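Local atomic coordinates of nucleoporin NUP170 (Chaetomium thermophilum, PDB entry 5HAX), a protein that probably serves as a scaffold subunit of the nuclear pore complex, joining an N-terminal beta-propeller to a helical C-terminal region. Residues D237-L242 and K306-A311; A301-K306 and G383-P388; P449-A452 and G458-N461. All blocks are in the same frame, centred on the assembly; numbering follows the deposited sequence.

Interaction 1: D237-L242 and K306-A311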
ATOM      1  N   ASP A 237       7.000  12.086  -3.585  1.00 44.17           N
ATOM      2  CA  ASP A 237       8.109  11.940  -4.524  1.00 43.14           C
ATOM      3  C   ASP A 237       7.633  11.863  -5.969  1.00 44.19           C
ATOM      4  O   ASP A 237       8.338  12.321  -6.873  1.00 45.84           O
ATOM      5  CB  ASP A 237       8.922  10.692  -4.182  1.00 42.59           C
ATOM      6  CG  ASP A 237       9.669  10.819  -2.869  1.00 44.01           C
ATOM      7  OD1 ASP A 237      10.339  11.850  -2.657  1.00 48.65           O
ATOM      8  OD2 ASP A 237       9.587   9.883  -2.046  1.00 52.32           O
ATOM      9  N   THR A 238       6.452  11.288  -6.210  1.00 40.77           N
ATOM     10  CA  THR A 238       5.968  11.116  -7.576  1.00 40.26           C
ATOM     11  C   THR A 238       5.712  12.448  -8.267  1.00 52.39           C
ATOM     12  O   THR A 238       5.660  12.492  -9.502  1.00 44.01           O
ATOM     13  CB  THR A 238       4.683  10.283  -7.589  1.00 42.08           C
ATOM     14  OG1 THR A 238       3.607  11.033  -7.009  1.00 42.98           O
ATOM     15  CG2 THR A 238       4.873   8.977  -6.819  1.00 44.41           C
ATOM     16  N   ARG A 239       5.546  13.528  -7.501  1.00 45.75           N
ATOM     17  CA  ARG A 239       5.341  14.861  -8.049  1.00 44.59           C
ATOM     18  C   ARG A 239       6.443  15.832  -7.656  1.00 46.21           C
ATOM     19  O   ARG A 239       6.376  17.007  -8.037  1.00 45.09           O
ATOM     20  CB  ARG A 239       3.987  15.419  -7.590  1.00 46.03           C
ATOM     21  CG  ARG A 239       2.814  14.471  -7.785  1.00 46.17           C
ATOM     22  CD  ARG A 239       1.529  15.121  -7.317  1.00 45.30           C
ATOM     23  NE  ARG A 239       0.464  14.155  -7.051  1.00 46.14           N
ATOM     24  CZ  ARG A 239      -0.538  13.876  -7.880  1.00 40.86           C
ATOM     25  NH1 ARG A 239      -1.453  12.985  -7.524  1.00 43.78           N
ATOM     26  NH2 ARG A 239      -0.636  14.478  -9.060  1.00 45.10           N
ATOM     27  N   ASN A 240       7.456  15.374  -6.915  1.00 38.86           N
ATOM     28  CA  ASN A 240       8.522  16.237  -6.401  1.00 41.82           C
ATOM     29  C   ASN A 240       7.955  17.394  -5.579  1.00 48.70           C
ATOM     30  O   ASN A 240       8.449  18.522  -5.638  1.00 45.19           O
ATOM     31  CB  ASN A 240       9.405  16.759  -7.537  1.00 49.27           C
ATOM     32  CG  ASN A 240      10.194  15.655  -8.215  1.00 56.74           C
ATOM     33  OD1 ASN A 240      10.554  14.658  -7.589  1.00 56.32           O
ATOM     34  ND2 ASN A 240      10.469  15.831  -9.499  1.00 57.30           N
ATOM     35  N   LEU A 241       6.920  17.111  -4.794  1.00 39.25           N
ATOM     36  CA  LEU A 241       6.260  18.119  -3.980  1.00 43.55           C
ATOM     37  C   LEU A 241       6.498  17.866  -2.497  1.00 40.15           C
ATOM     38  O   LEU A 241       6.775  16.744  -2.063  1.00 36.38           O
ATOM     39  CB  LEU A 241       4.753  18.154  -4.256  1.00 38.92           C
ATOM     40  CG  LEU A 241       4.321  18.557  -5.666  1.00 36.48           C
ATOM     41  CD1 LEU A 241       2.805  18.525  -5.774  1.00 45.00           C
ATOM     42  CD2 LEU A 241       4.857  19.936  -6.033  1.00 40.50           C
ATOM     43  N   LEU A 242       6.390  18.950  -1.732  1.00 46.36           N
ATOM     44  CA  LEU A 242       6.442  18.937  -0.278  1.00 40.58           C
ATOM     45  C   LEU A 242       5.304  19.811   0.228  1.00 45.79           C
ATOM     46  O   LEU A 242       5.126  20.931  -0.260  1.00 42.95           O
ATOM     47  CB  LEU A 242       7.795  19.457   0.223  1.00 44.44           C
ATOM     48  CG  LEU A 242       8.028  19.541   1.732  1.00 49.64           C
ATOM     49  CD1 LEU A 242       8.110  18.158   2.352  1.00 52.76           C
ATOM     50  CD2 LEU A 242       9.297  20.328   2.016  1.00 54.14           C
ATOM     51  N   LYS A 306      -5.430  14.403 -10.960  1.00 43.26           N
ATOM     52  CA  LYS A 306      -5.891  15.702 -10.483  1.00 44.98           C
ATOM     53  C   LYS A 306      -5.829  15.824  -8.963  1.00 46.49           C
ATOM     54  O   LYS A 306      -5.221  16.765  -8.442  1.00 42.40           O
ATOM     55  CB  LYS A 306      -7.319  15.951 -10.979  1.00 48.80           C
ATOM     56  CG  LYS A 306      -7.425  16.086 -12.492  1.00 54.60           C
ATOM     57  CD  LYS A 306      -8.869  16.040 -12.962  1.00 80.55           C
ATOM     58  CE  LYS A 306      -8.957  16.064 -14.481  1.00 99.49           C
ATOM     59  NZ  LYS A 306     -10.339  15.802 -14.970  1.00 94.54           N
ATOM     60  N   LEU A 307      -6.445  14.891  -8.237  1.00 40.65           N
ATOM     61  CA  LEU A 307      -6.488  14.971  -6.779  1.00 39.03           C
ATOM     62  C   LEU A 307      -5.094  14.738  -6.211  1.00 36.96           C
ATOM     63  O   LEU A 307      -4.547  13.636  -6.310  1.00 39.79           O
ATOM     64  CB  LEU A 307      -7.487  13.963  -6.221  1.00 42.91           C
ATOM     65  CG  LEU A 307      -8.953  14.239  -6.560  1.00 43.01           C
ATOM     66  CD1 LEU A 307      -9.834  13.106  -6.057  1.00 44.50           C
ATOM     67  CD2 LEU A 307      -9.412  15.572  -5.978  1.00 38.89           C
ATOM     68  N   HIS A 308      -4.528  15.780  -5.601  1.00 36.58           N
ATOM     69  CA  HIS A 308      -3.178  15.751  -5.056  1.00 34.25           C
ATOM     70  C   HIS A 308      -3.122  15.443  -3.567  1.00 40.76           C
ATOM     71  O   HIS A 308      -2.098  14.940  -3.092  1.00 38.61           O
ATOM     72  CB  HIS A 308      -2.490  17.105  -5.276  1.00 40.63           C
ATOM     73  CG  HIS A 308      -1.931  17.295  -6.653  1.00 39.41           C
ATOM     74  ND1 HIS A 308      -2.687  17.139  -7.795  1.00 38.40           N
ATOM     75  CD2 HIS A 308      -0.693  17.653  -7.068  1.00 38.62           C
ATOM     76  CE1 HIS A 308      -1.935  17.381  -8.854  1.00 43.19           C
ATOM     77  NE2 HIS A 308      -0.721  17.697  -8.440  1.00 42.50           N
ATOM     78  N   LEU A 309      -4.180  15.735  -2.813  1.00 42.72           N
ATOM     79  CA  LEU A 309      -4.044  15.852  -1.369  1.00 37.80           C
ATOM     80  C   LEU A 309      -5.381  15.597  -0.690  1.00 39.54           C
ATOM     81  O   LEU A 309      -6.424  16.047  -1.172  1.00 37.78           O
ATOM     82  CB  LEU A 309      -3.525  17.250  -1.009  1.00 36.91           C
ATOM     83  CG  LEU A 309      -3.040  17.497   0.414  1.00 42.05           C
ATOM     84  CD1 LEU A 309      -1.770  16.708   0.684  1.00 42.43           C
ATOM     85  CD2 LEU A 309      -2.813  18.986   0.622  1.00 41.41           C
ATOM     86  N   MET A 310      -5.336  14.881   0.432  1.00 38.37           N
ATOM     87  CA  MET A 310      -6.469  14.756   1.336  1.00 38.12           C
ATOM     88  C   MET A 310      -6.189  15.558   2.599  1.00 38.96           C
ATOM     89  O   MET A 310      -5.074  15.531   3.128  1.00 36.70           O
ATOM     90  CB  MET A 310      -6.741  13.295   1.710  1.00 36.57           C
ATOM     91  CG  MET A 310      -8.078  13.094   2.419  1.00 38.88           C
ATOM     92  SD  MET A 310      -8.232  11.504   3.258  1.00 47.01           S
ATOM     93  CE  MET A 310      -7.171  11.766   4.678  1.00 45.87           C
ATOM     94  N   ALA A 311      -7.206  16.269   3.077  1.00 34.90           N
ATOM     95  CA  ALA A 311      -7.123  17.041   4.309  1.00 35.49           C
ATOM     96  C   ALA A 311      -8.260  16.614   5.223  1.00 36.70           C
ATOM     97  O   ALA A 311      -9.411  16.526   4.785  1.00 38.22           O
ATOM     98  CB  ALA A 311      -7.191  18.546   4.030  1.00 39.20           C
TER

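Interaction 2: A301-K306 and G383-P388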
ATOM      1  N   ALA A 301       0.861  10.633  -7.875  1.00 42.21           N
ATOM      2  CA  ALA A 301       0.423  10.739  -9.264  1.00 43.65           C
ATOM      3  C   ALA A 301       0.085   9.377  -9.856  1.00 46.82           C
ATOM      4  O   ALA A 301      -0.714   9.291 -10.796  1.00 41.93           O
ATOM      5  CB  ALA A 301       1.500  11.425 -10.104  1.00 45.47           C
ATOM      6  N   THR A 302       0.682   8.308  -9.328  1.00 41.74           N
ATOM      7  CA  THR A 302       0.340   6.966  -9.786  1.00 44.10           C
ATOM      8  C   THR A 302      -1.110   6.623  -9.474  1.00 45.98           C
ATOM      9  O   THR A 302      -1.729   5.831 -10.195  1.00 39.64           O
ATOM     10  CB  THR A 302       1.273   5.941  -9.138  1.00 46.40           C
ATOM     11  OG1 THR A 302       1.188   6.050  -7.713  1.00 53.40           O
ATOM     12  CG2 THR A 302       2.709   6.179  -9.573  1.00 50.14           C
ATOM     13  N   GLU A 303      -1.668   7.212  -8.416  1.00 42.85           N
ATOM     14  CA  GLU A 303      -3.025   6.908  -7.982  1.00 42.03           C
ATOM     15  C   GLU A 303      -4.059   7.814  -8.639  1.00 38.21           C
ATOM     16  O   GLU A 303      -5.155   7.355  -8.982  1.00 38.70           O
ATOM     17  CB  GLU A 303      -3.123   7.024  -6.458  1.00 34.92           C
ATOM     18  CG  GLU A 303      -4.473   6.611  -5.888  1.00 39.51           C
ATOM     19  CD  GLU A 303      -4.451   6.457  -4.377  1.00 37.78           C
ATOM     20  OE1 GLU A 303      -3.472   6.902  -3.743  1.00 38.21           O
ATOM     21  OE2 GLU A 303      -5.412   5.887  -3.822  1.00 40.70           O
ATOM     22  N   ALA A 304      -3.733   9.092  -8.825  1.00 37.39           N
ATOM     23  CA  ALA A 304      -4.680  10.045  -9.383  1.00 38.12           C
ATOM     24  C   ALA A 304      -3.918  11.201 -10.012  1.00 44.95           C
ATOM     25  O   ALA A 304      -2.889  11.634  -9.487  1.00 44.44           O
ATOM     26  CB  ALA A 304      -5.639  10.564  -8.307  1.00 42.72           C
ATOM     27  N   SER A 305      -4.438  11.699 -11.135  1.00 45.56           N
ATOM     28  CA  SER A 305      -3.802  12.809 -11.835  1.00 50.30           C
ATOM     29  C   SER A 305      -4.143  14.148 -11.190  1.00 41.14           C
ATOM     30  O   SER A 305      -3.249  14.951 -10.898  1.00 42.58           O
ATOM     31  CB  SER A 305      -4.228  12.810 -13.303  1.00 50.14           C
ATOM     32  OG  SER A 305      -3.776  13.978 -13.962  1.00 52.15           O
ATOM     33  N   LYS A 306      -5.430  14.403 -10.960  1.00 43.26           N
ATOM     34  CA  LYS A 306      -5.891  15.702 -10.483  1.00 44.98           C
ATOM     35  C   LYS A 306      -5.829  15.824  -8.963  1.00 46.49           C
ATOM     36  O   LYS A 306      -5.221  16.765  -8.442  1.00 42.40           O
ATOM     37  CB  LYS A 306      -7.319  15.951 -10.979  1.00 48.80           C
ATOM     38  CG  LYS A 306      -7.425  16.086 -12.492  1.00 54.60           C
ATOM     39  CD  LYS A 306      -8.869  16.040 -12.962  1.00 80.55           C
ATOM     40  CE  LYS A 306      -8.957  16.064 -14.481  1.00 99.49           C
ATOM     41  NZ  LYS A 306     -10.339  15.802 -14.970  1.00 94.54           N
ATOM     42  N   GLY A 383      -5.314  11.479  11.855  1.00 38.20           N
ATOM     43  CA  GLY A 383      -5.838  10.837  10.661  1.00 41.77           C
ATOM     44  C   GLY A 383      -4.738  10.449   9.701  1.00 36.44           C
ATOM     45  O   GLY A 383      -3.720  11.138   9.581  1.00 35.01           O
ATOM     46  N   PHE A 384      -4.957   9.335   8.997  1.00 33.75           N
ATOM     47  CA  PHE A 384      -3.983   8.788   8.061  1.00 35.92           C
ATOM     48  C   PHE A 384      -4.702   8.188   6.862  1.00 39.23           C
ATOM     49  O   PHE A 384      -5.771   7.587   7.008  1.00 38.96           O
ATOM     50  CB  PHE A 384      -3.119   7.708   8.727  1.00 40.64           C
ATOM     51  CG  PHE A 384      -2.487   8.140  10.020  1.00 41.13           C
ATOM     52  CD1 PHE A 384      -1.201   8.651  10.041  1.00 44.70           C
ATOM     53  CD2 PHE A 384      -3.178   8.031  11.217  1.00 42.46           C
ATOM     54  CE1 PHE A 384      -0.617   9.048  11.230  1.00 40.91           C
ATOM     55  CE2 PHE A 384      -2.599   8.427  12.408  1.00 43.43           C
ATOM     56  CZ  PHE A 384      -1.318   8.936  12.412  1.00 43.62           C
ATOM     57  N   ARG A 385      -4.108   8.348   5.678  1.00 38.55           N
ATOM     58  CA  ARG A 385      -4.597   7.715   4.458  1.00 42.27           C
ATOM     59  C   ARG A 385      -3.446   6.992   3.776  1.00 44.17           C
ATOM     60  O   ARG A 385      -2.354   7.551   3.631  1.00 44.20           O
ATOM     61  CB  ARG A 385      -5.218   8.729   3.490  1.00 47.62           C
ATOM     62  CG  ARG A 385      -5.830   8.091   2.242  1.00 46.84           C
ATOM     63  CD  ARG A 385      -6.164   9.126   1.173  1.00 38.40           C
ATOM     64  NE  ARG A 385      -6.822   8.527   0.012  1.00 41.45           N
ATOM     65  CZ  ARG A 385      -6.185   7.949  -1.005  1.00 40.92           C
ATOM     66  NH1 ARG A 385      -4.860   7.875  -1.020  1.00 39.89           N
ATOM     67  NH2 ARG A 385      -6.879   7.433  -2.012  1.00 40.80           N
ATOM     68  N   PHE A 386      -3.699   5.752   3.361  1.00 38.85           N
ATOM     69  CA  PHE A 386      -2.748   4.956   2.597  1.00 41.37           C
ATOM     70  C   PHE A 386      -3.417   4.482   1.317  1.00 34.64           C
ATOM     71  O   PHE A 386      -4.587   4.086   1.330  1.00 37.71           O
ATOM     72  CB  PHE A 386      -2.253   3.746   3.404  1.00 40.72           C
ATOM     73  CG  PHE A 386      -1.688   4.105   4.746  1.00 38.67           C
ATOM     74  CD1 PHE A 386      -0.382   4.541   4.866  1.00 39.90           C
ATOM     75  CD2 PHE A 386      -2.462   4.002   5.889  1.00 44.25           C
ATOM     76  CE1 PHE A 386       0.142   4.870   6.098  1.00 41.84           C
ATOM     77  CE2 PHE A 386      -1.942   4.331   7.124  1.00 39.41           C
ATOM     78  CZ  PHE A 386      -0.639   4.766   7.228  1.00 42.70           C
ATOM     79  N   SER A 387      -2.680   4.543   0.210  1.00 37.45           N
ATOM     80  CA  SER A 387      -3.168   4.014  -1.059  1.00 40.09           C
ATOM     81  C   SER A 387      -3.591   2.560  -0.864  1.00 37.08           C
ATOM     82  O   SER A 387      -2.915   1.815  -0.153  1.00 36.33           O
ATOM     83  CB  SER A 387      -2.097   4.112  -2.148  1.00 41.29           C
ATOM     84  OG  SER A 387      -1.713   5.455  -2.381  1.00 43.01           O
ATOM     85  N   PRO A 388      -4.702   2.144  -1.495  1.00 37.04           N
ATOM     86  CA  PRO A 388      -5.556   2.878  -2.433  1.00 38.42           C
ATOM     87  C   PRO A 388      -6.690   3.657  -1.760  1.00 39.81           C
ATOM     88  O   PRO A 388      -7.687   3.956  -2.420  1.00 37.68           O
ATOM     89  CB  PRO A 388      -6.115   1.762  -3.310  1.00 41.81           C
ATOM     90  CG  PRO A 388      -6.277   0.627  -2.358  1.00 42.90           C
ATOM     91  CD  PRO A 388      -5.177   0.761  -1.320  1.00 39.95           C
TER

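Interaction 3: P449-A452 and G458-N461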
ATOM      1  N   PRO A 449       4.230  -0.556  -0.087  1.00 55.57           N
ATOM      2  CA  PRO A 449       3.139   0.306  -0.559  1.00 57.06           C
ATOM      3  C   PRO A 449       2.271  -0.396  -1.595  1.00 48.03           C
ATOM      4  O   PRO A 449       2.763  -1.123  -2.460  1.00 50.43           O
ATOM      5  CB  PRO A 449       3.875   1.508  -1.160  1.00 60.99           C
ATOM      6  CG  PRO A 449       5.170   1.555  -0.435  1.00 59.69           C
ATOM      7  CD  PRO A 449       5.535   0.128  -0.144  1.00 53.58           C
ATOM      8  N   PHE A 450       0.963  -0.175  -1.492  1.00 50.68           N
ATOM      9  CA  PHE A 450       0.017  -0.829  -2.385  1.00 46.83           C
ATOM     10  C   PHE A 450       0.077  -0.217  -3.777  1.00 48.52           C
ATOM     11  O   PHE A 450       0.166   1.005  -3.937  1.00 49.40           O
ATOM     12  CB  PHE A 450      -1.403  -0.714  -1.829  1.00 48.34           C
ATOM     13  CG  PHE A 450      -2.455  -1.348  -2.704  1.00 47.96           C
ATOM     14  CD1 PHE A 450      -3.013  -0.649  -3.765  1.00 40.17           C
ATOM     15  CD2 PHE A 450      -2.898  -2.637  -2.456  1.00 42.68           C
ATOM     16  CE1 PHE A 450      -3.982  -1.227  -4.565  1.00 44.94           C
ATOM     17  CE2 PHE A 450      -3.867  -3.219  -3.254  1.00 46.95           C
ATOM     18  CZ  PHE A 450      -4.411  -2.513  -4.309  1.00 41.64           C
ATOM     19  N   ALA A 451       0.019  -1.079  -4.789  1.00 47.44           N
ATOM     20  CA  ALA A 451      -0.080  -0.644  -6.175  1.00 48.97           C
ATOM     21  C   ALA A 451      -0.446  -1.828  -7.059  1.00 46.26           C
ATOM     22  O   ALA A 451       0.340  -2.771  -7.198  1.00 54.14           O
ATOM     23  CB  ALA A 451       1.227  -0.005  -6.647  1.00 48.64           C
ATOM     24  N   ALA A 452      -1.642  -1.795  -7.643  1.00 47.26           N
ATOM     25  CA  ALA A 452      -2.082  -2.823  -8.574  1.00 45.59           C
ATOM     26  C   ALA A 452      -1.737  -2.491 -10.019  1.00 45.96           C
ATOM     27  O   ALA A 452      -1.824  -3.375 -10.879  1.00 42.58           O
ATOM     28  CB  ALA A 452      -3.593  -3.037  -8.448  1.00 46.36           C
ATOM     29  N   GLY A 458      -6.658   1.270 -13.027  1.00 40.27           N
ATOM     30  CA  GLY A 458      -6.174  -0.010 -12.564  1.00 40.54           C
ATOM     31  C   GLY A 458      -5.425   0.033 -11.247  1.00 45.28           C
ATOM     32  O   GLY A 458      -5.224  -1.020 -10.630  1.00 39.31           O
ATOM     33  N   PHE A 459      -5.024   1.224 -10.794  1.00 39.83           N
ATOM     34  CA  PHE A 459      -4.172   1.337  -9.614  1.00 40.53           C
ATOM     35  C   PHE A 459      -4.823   0.729  -8.376  1.00 34.16           C
ATOM     36  O   PHE A 459      -4.158   0.041  -7.595  1.00 40.98           O
ATOM     37  CB  PHE A 459      -3.840   2.807  -9.363  1.00 39.07           C
ATOM     38  CG  PHE A 459      -3.040   3.044  -8.114  1.00 41.59           C
ATOM     39  CD1 PHE A 459      -1.658   3.041  -8.154  1.00 39.59           C
ATOM     40  CD2 PHE A 459      -3.671   3.275  -6.903  1.00 40.00           C
ATOM     41  CE1 PHE A 459      -0.917   3.260  -7.007  1.00 42.59           C
ATOM     42  CE2 PHE A 459      -2.936   3.495  -5.754  1.00 43.41           C
ATOM     43  CZ  PHE A 459      -1.557   3.487  -5.808  1.00 44.49           C
ATOM     44  N   GLY A 460      -6.112   0.983  -8.169  1.00 38.95           N
ATOM     45  CA  GLY A 460      -6.752   0.629  -6.917  1.00 43.15           C
ATOM     46  C   GLY A 460      -7.411  -0.735  -6.898  1.00 44.76           C
ATOM     47  O   GLY A 460      -8.233  -1.010  -6.021  1.00 35.84           O
ATOM     48  N   ASN A 461      -7.057  -1.607  -7.843  1.00 39.32           N
ATOM     49  CA  ASN A 461      -7.745  -2.889  -8.002  1.00 42.14           C
ATOM     50  C   ASN A 461      -7.199  -3.894  -6.987  1.00 39.01           C
ATOM     51  O   ASN A 461      -6.305  -4.698  -7.266  1.00 42.34           O
ATOM     52  CB  ASN A 461      -7.598  -3.400  -9.429  1.00 38.82           C
ATOM     53  CG  ASN A 461      -8.567  -4.522  -9.744  1.00 45.88           C
ATOM     54  OD1 ASN A 461      -9.150  -5.125  -8.843  1.00 42.85           O
ATOM     55  ND2 ASN A 461      -8.740  -4.812 -11.026  1.00 38.92           N
TER

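Interaction 1: D237-L242 and K306-A311
Arg-239 lies across one face of the His-308 ring, and this overlap carries most of the contact. Its NH2 sits over the rim of the imidazole, 3.2 Å from His-308 CE1, while farther back along the extended chain Arg-239 CD comes within 3.4 Å of His-308 CD2. The guanidinium and ring planes are 31° apart, so the overlap is tilted and offset. Leu-241 approaches from a different side: its CD1 meets the ring edge near the ring plane, 3.8 Å from His-308 CD2. One face and one edge of the imidazole are thus packed by the hairpin turn and the first residue of the strand leaving it.

The ring's rotation is set within its own segment. His-308 ND1 donates to Lys-306 O at 2.6 Å with an N-H...O angle of 157°; the acceptor lies in the ring plane, although the donor stands well above the carbonyl plane. The guanidinium is held from outside: NE pairs with Asp-236 in a salt bridge, NH1 reaches the carbonyls of Ile-299 and Ala-304, and NH2 that of Ser-305. The arginine therefore links its own G1-bulge hairpin, in which Asn-240 and Leu-241 face Asp-236, to the loop between strands 293-298 and 307-313 of the next sheet, an inter-blade contact consistent with the beta-propeller fold.

Interaction 2: A301-K306 and G383-P388
Glu-303 and Pro-388 make the nearest backbone approach, 7.3 Å between CA atoms, where a loop whose residues 301-303 take helix-like backbone angles but form no regular helix meets the chain leaving strand 380-386 through a cis peptide before Pro-388. With CG opposite its backbone N (chi1 -175°) and the chain extended beyond CG, Glu-303 reaches across to meet Arg-385, whose long arm comes from the opposite direction. The salt bridge is end-on: Arg-385 NH1 donates to Glu-303 OE1 at 3.2 Å and Arg-385 NH2 to Glu-303 OE2 at 2.8 Å. Both acceptors lie near the guanidinium plane, yet the carboxylate is turned 45° from it. Ser-387 OG donates to Glu-303 OE1 at 2.7 Å from the carboxylate face opposite to NH1, so that oxygen is gripped by two donors. A glutamine at Glu-303 would probably leave the buried Arg-385 without its counter-charge and one end of its paired grip without an acceptor.

Around this cluster, Arg-385 also packs on Leu-26 of helix 26-29, and Phe-459 of helix 456-459 lies against both Glu-303 and Ser-387. The loop between strands 293-298 and 307-313 is thereby fastened to strand 380-386, an edge strand of the following sheet.

Interaction 3: P449-A452 and G458-N461
Phe-450 and Phe-459 both carry CG opposite the backbone N, with chi1 of 179° and 176°, and these torsions send each ring along the other segment's backbone instead of against the other ring. The Phe-450 ring presents its edge. Near the ring plane, CE1 points at Phe-459 O from 3.3 Å, and CZ lies 4.1 Å from Asn-461 C. The Phe-459 ring, for its part, runs back alongside residues 450-451: its CE1 is 3.9 Å from Ala-451 CB, an apolar contact at an oblique angle, and its CZ is 3.6 Å from Phe-450 O.

Beside the Phe-450 edge, Ala-452 N donates to Phe-459 O at 3.1 Å with an N-H...O angle of 153°. The methyl of Ala-452 nestles in the turn that follows, where its CB is 3.4 Å from Gly-458 O and also 3.4 Å from Asn-461 O. With its positive phi, any side chain at Gly-458 would collide with the carbonyl oxygen of the residue before, which accounts for a glycine. Outside the contact, Asn-461 bonds through its amide to Asp-20 O and Ala-464 N, while Ala-452 O accepts from Arg-600, in the C-terminal region.

The chemistry is that of a compact loop, between strand 440-445 and the end of the short helix 456-459, in which one main-chain hydrogen bond joins 449-452 to 458-461. Phe-459 O receives the N-H of Ala-452 and faces the aromatic C-H edge of Phe-450, whose slightly positive hydrogens probably add a weak electrostatic attraction. The Phe-450 edge thus flanks this hydrogen bond, while the Phe-459 ring packs on Ala-451 and the Phe-450 carbonyl.

Read from the N terminus, interaction 1 starts at the hairpin after strand 230-236 and closes a 63-residue loop on strand 307-313. Interaction 2 opens at 301-306 before that loop closes and ends at 383-388, so the two cross and share Lys-306. Their junction is direct, with Thr-238 OG1 2.9 Å from Ala-301 N, a probable hydrogen bond. Interaction 3 follows in series as a short loop beyond strand 440-445, yet it packs on interaction 2, where Pro-388 CD lies 3.6 Å from Phe-450 CD1. Interactions 1 and 3, with centres about 17 Å apart, do not touch. Interaction 2 therefore bridges them, and successive propeller sheets are tied together from 230-268 to the loop after 440-445.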